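PDB 6DY3: N-acylethanolamine-hydrolyzing acid amidase alpha-subunit from Caenorhabditis elegans, which forms, with the beta-subunit released by autocatalytic cleavage, a heterodimer that probably degrades fatty acid amides such as N-palmitoylethanolamine to ethanolamine and free fatty acids. Local coordinates for residues E76-I81 with E91-N96. Sequence-based numbering, arbitrary orientation.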
loop_
_atom_site.group_PDB
_atom_site.type_symbol
_atom_site.label_atom_id
_atom_site.label_comp_id
_atom_site.label_asym_id
_atom_site.label_seq_id
_atom_site.Cartn_x
_atom_site.Cartn_y
_atom_site.Cartn_z
ATOM N N GLU A 76 2.417 16.223 -13.726
ATOM C CA GLU A 76 1.331 16.404 -14.678
ATOM C C GLU A 76 0.126 15.544 -14.314
ATOM O O GLU A 76 -1.021 15.967 -14.503
ATOM C CB GLU A 76 1.827 16.088 -16.087
ATOM C CG GLU A 76 2.895 17.040 -16.587
ATOM C CD GLU A 76 3.438 16.645 -17.948
ATOM O OE1 GLU A 76 2.780 15.852 -18.658
ATOM O OE2 GLU A 76 4.534 17.126 -18.308
ATOM N N GLU A 77 0.357 14.345 -13.775
ATOM C CA GLU A 77 -0.759 13.518 -13.324
ATOM C C GLU A 77 -1.519 14.208 -12.202
ATOM O O GLU A 77 -2.752 14.293 -12.227
ATOM C CB GLU A 77 -0.259 12.150 -12.862
ATOM C CG GLU A 77 0.282 11.264 -13.963
ATOM C CD GLU A 77 0.449 9.820 -13.511
ATOM O OE1 GLU A 77 -0.044 9.481 -12.414
ATOM O OE2 GLU A 77 1.064 9.021 -14.251
ATOM N N LEU A 78 -0.793 14.712 -11.203
ATOM C CA LEU A 78 -1.442 15.392 -10.088
ATOM C C LEU A 78 -2.194 16.627 -10.563
ATOM O O LEU A 78 -3.314 16.892 -10.111
ATOM C CB LEU A 78 -0.404 15.763 -9.034
ATOM C CG LEU A 78 0.213 14.581 -8.284
ATOM C CD1 LEU A 78 1.434 15.036 -7.497
ATOM C CD2 LEU A 78 -0.815 13.914 -7.359
ATOM N N LYS A 79 -1.598 17.395 -11.476
ATOM C CA LYS A 79 -2.298 18.545 -12.033
ATOM C C LYS A 79 -3.532 18.106 -12.808
ATOM O O LYS A 79 -4.601 18.716 -12.687
ATOM C CB LYS A 79 -1.354 19.352 -12.925
ATOM C CG LYS A 79 -0.284 20.111 -12.147
ATOM C CD LYS A 79 0.601 20.950 -13.049
ATOM C CE LYS A 79 1.611 21.750 -12.234
ATOM N NZ LYS A 79 0.965 22.602 -11.175
ATOM N N GLY A 80 -3.410 17.041 -13.598
ATOM C CA GLY A 80 -4.571 16.524 -14.305
ATOM C C GLY A 80 -5.654 16.043 -13.360
ATOM O O GLY A 80 -6.843 16.255 -13.606
ATOM N N ILE A 81 -5.260 15.402 -12.258
ATOM C CA ILE A 81 -6.239 14.954 -11.271
ATOM C C ILE A 81 -6.958 16.151 -10.663
ATOM O O ILE A 81 -8.182 16.135 -10.489
ATOM C CB ILE A 81 -5.558 14.090 -10.192
ATOM C CG1 ILE A 81 -5.144 12.739 -10.787
ATOM C CG2 ILE A 81 -6.488 13.885 -8.990
ATOM C CD1 ILE A 81 -4.357 11.857 -9.833
ATOM N N GLU A 91 -4.119 20.554 -1.958
ATOM C CA GLU A 91 -4.703 19.540 -1.086
ATOM C C GLU A 91 -4.454 18.141 -1.634
ATOM O O GLU A 91 -4.147 17.214 -0.876
ATOM C CB GLU A 91 -6.200 19.803 -0.912
ATOM C CG GLU A 91 -6.511 21.115 -0.188
ATOM C CD GLU A 91 -8.004 21.380 -0.030
ATOM O OE1 GLU A 91 -8.814 20.616 -0.598
ATOM O OE2 GLU A 91 -8.368 22.359 0.657
ATOM N N ILE A 92 -4.553 17.979 -2.953
ATOM C CA ILE A 92 -4.311 16.674 -3.562
ATOM C C ILE A 92 -2.861 16.254 -3.361
ATOM O O ILE A 92 -2.575 15.090 -3.054
ATOM C CB ILE A 92 -4.704 16.712 -5.051
ATOM C CG1 ILE A 92 -6.231 16.742 -5.161
ATOM C CG2 ILE A 92 -4.093 15.528 -5.823
ATOM C CD1 ILE A 92 -6.748 16.970 -6.555
ATOM N N VAL A 93 -1.925 17.190 -3.536
ATOM C CA VAL A 93 -0.515 16.889 -3.292
ATOM C C VAL A 93 -0.300 16.507 -1.831
ATOM O O VAL A 93 0.416 15.545 -1.524
ATOM C CB VAL A 93 0.362 18.092 -3.694
ATOM C CG1 VAL A 93 1.809 17.905 -3.212
ATOM C CG2 VAL A 93 0.319 18.301 -5.202
ATOM N N GLY A 94 -0.907 17.259 -0.908
ATOM C CA GLY A 94 -0.738 16.962 0.502
ATOM C C GLY A 94 -1.222 15.572 0.878
ATOM O O GLY A 94 -0.539 14.836 1.592
ATOM N N MET A 95 -2.413 15.188 0.403
ATOM C CA MET A 95 -2.921 13.860 0.736
ATOM C C MET A 95 -2.033 12.760 0.178
ATOM O O MET A 95 -1.844 11.723 0.829
ATOM C CB MET A 95 -4.356 13.682 0.250
ATOM C CG MET A 95 -5.374 14.390 1.119
ATOM S SD MET A 95 -7.056 14.211 0.529
ATOM C CE MET A 95 -7.043 15.451 -0.747
ATOM N N ASN A 96 -1.487 12.948 -1.018
ATOM C CA ASN A 96 -0.645 11.907 -1.601
ATOM C C ASN A 96 0.668 11.755 -0.849
ATOM O O ASN A 96 1.202 10.647 -0.749
ATOM C CB ASN A 96 -0.394 12.239 -3.067
ATOM C CG ASN A 96 -1.475 11.725 -3.971
ATOM O OD1 ASN A 96 -1.409 10.586 -4.437
ATOM N ND2 ASN A 96 -2.488 12.553 -4.230
#
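With CG lying beside its backbone N (chi1 -69°), Leu78 sends its two methyls to different neighbours on helix 89-97: CD1 meets Val93 CG2 at 4.1 Å, the side chains crossing at about a right angle, while Leu78 and Ile92 pass each other in opposite directions, Leu78 CD2 coming 4.0 Å from Ile92 CG2. Ile92 keeps CG1 on the N side of its CA (chi1 -73°), which carries CD1 to within 3.9 Å of Ile81 CG2. The pair illustrates two sequence-adjacent helices packed at a steep angle through branched aliphatic side chains: a short turn joins helix 72-85 to helix 89-97, the N-to-C directions of 76-81 and 91-96 lie 124° apart, and Phe70 touches both Leu78 and Val93. Asn96 adds a polar group, its ND2 standing 3.8 Å from Leu78 CD2. Asn96 ND2 donates to Ile92 O at 2.8 Å, almost straight, with the acceptor in the plane of the Asn96 amide and ND2 above the carbonyl plane, on the face opposite Asn96 N. ND2 also donates to Leu51 O of the beta-subunit. Replacing Asn96 by a leucine would probably leave that carbonyl of the beta-subunit without its side-chain donor and cost Ile92 O one of its two bonds. The chemistry thus divides the labour: dispersion contacts join the helices, while a buried amide, its ND2 satisfied by two backbone carbonyls and its OD1 weakly bonded by Asn53 N of the beta-subunit, ties their interface to the heterodimer's other chain.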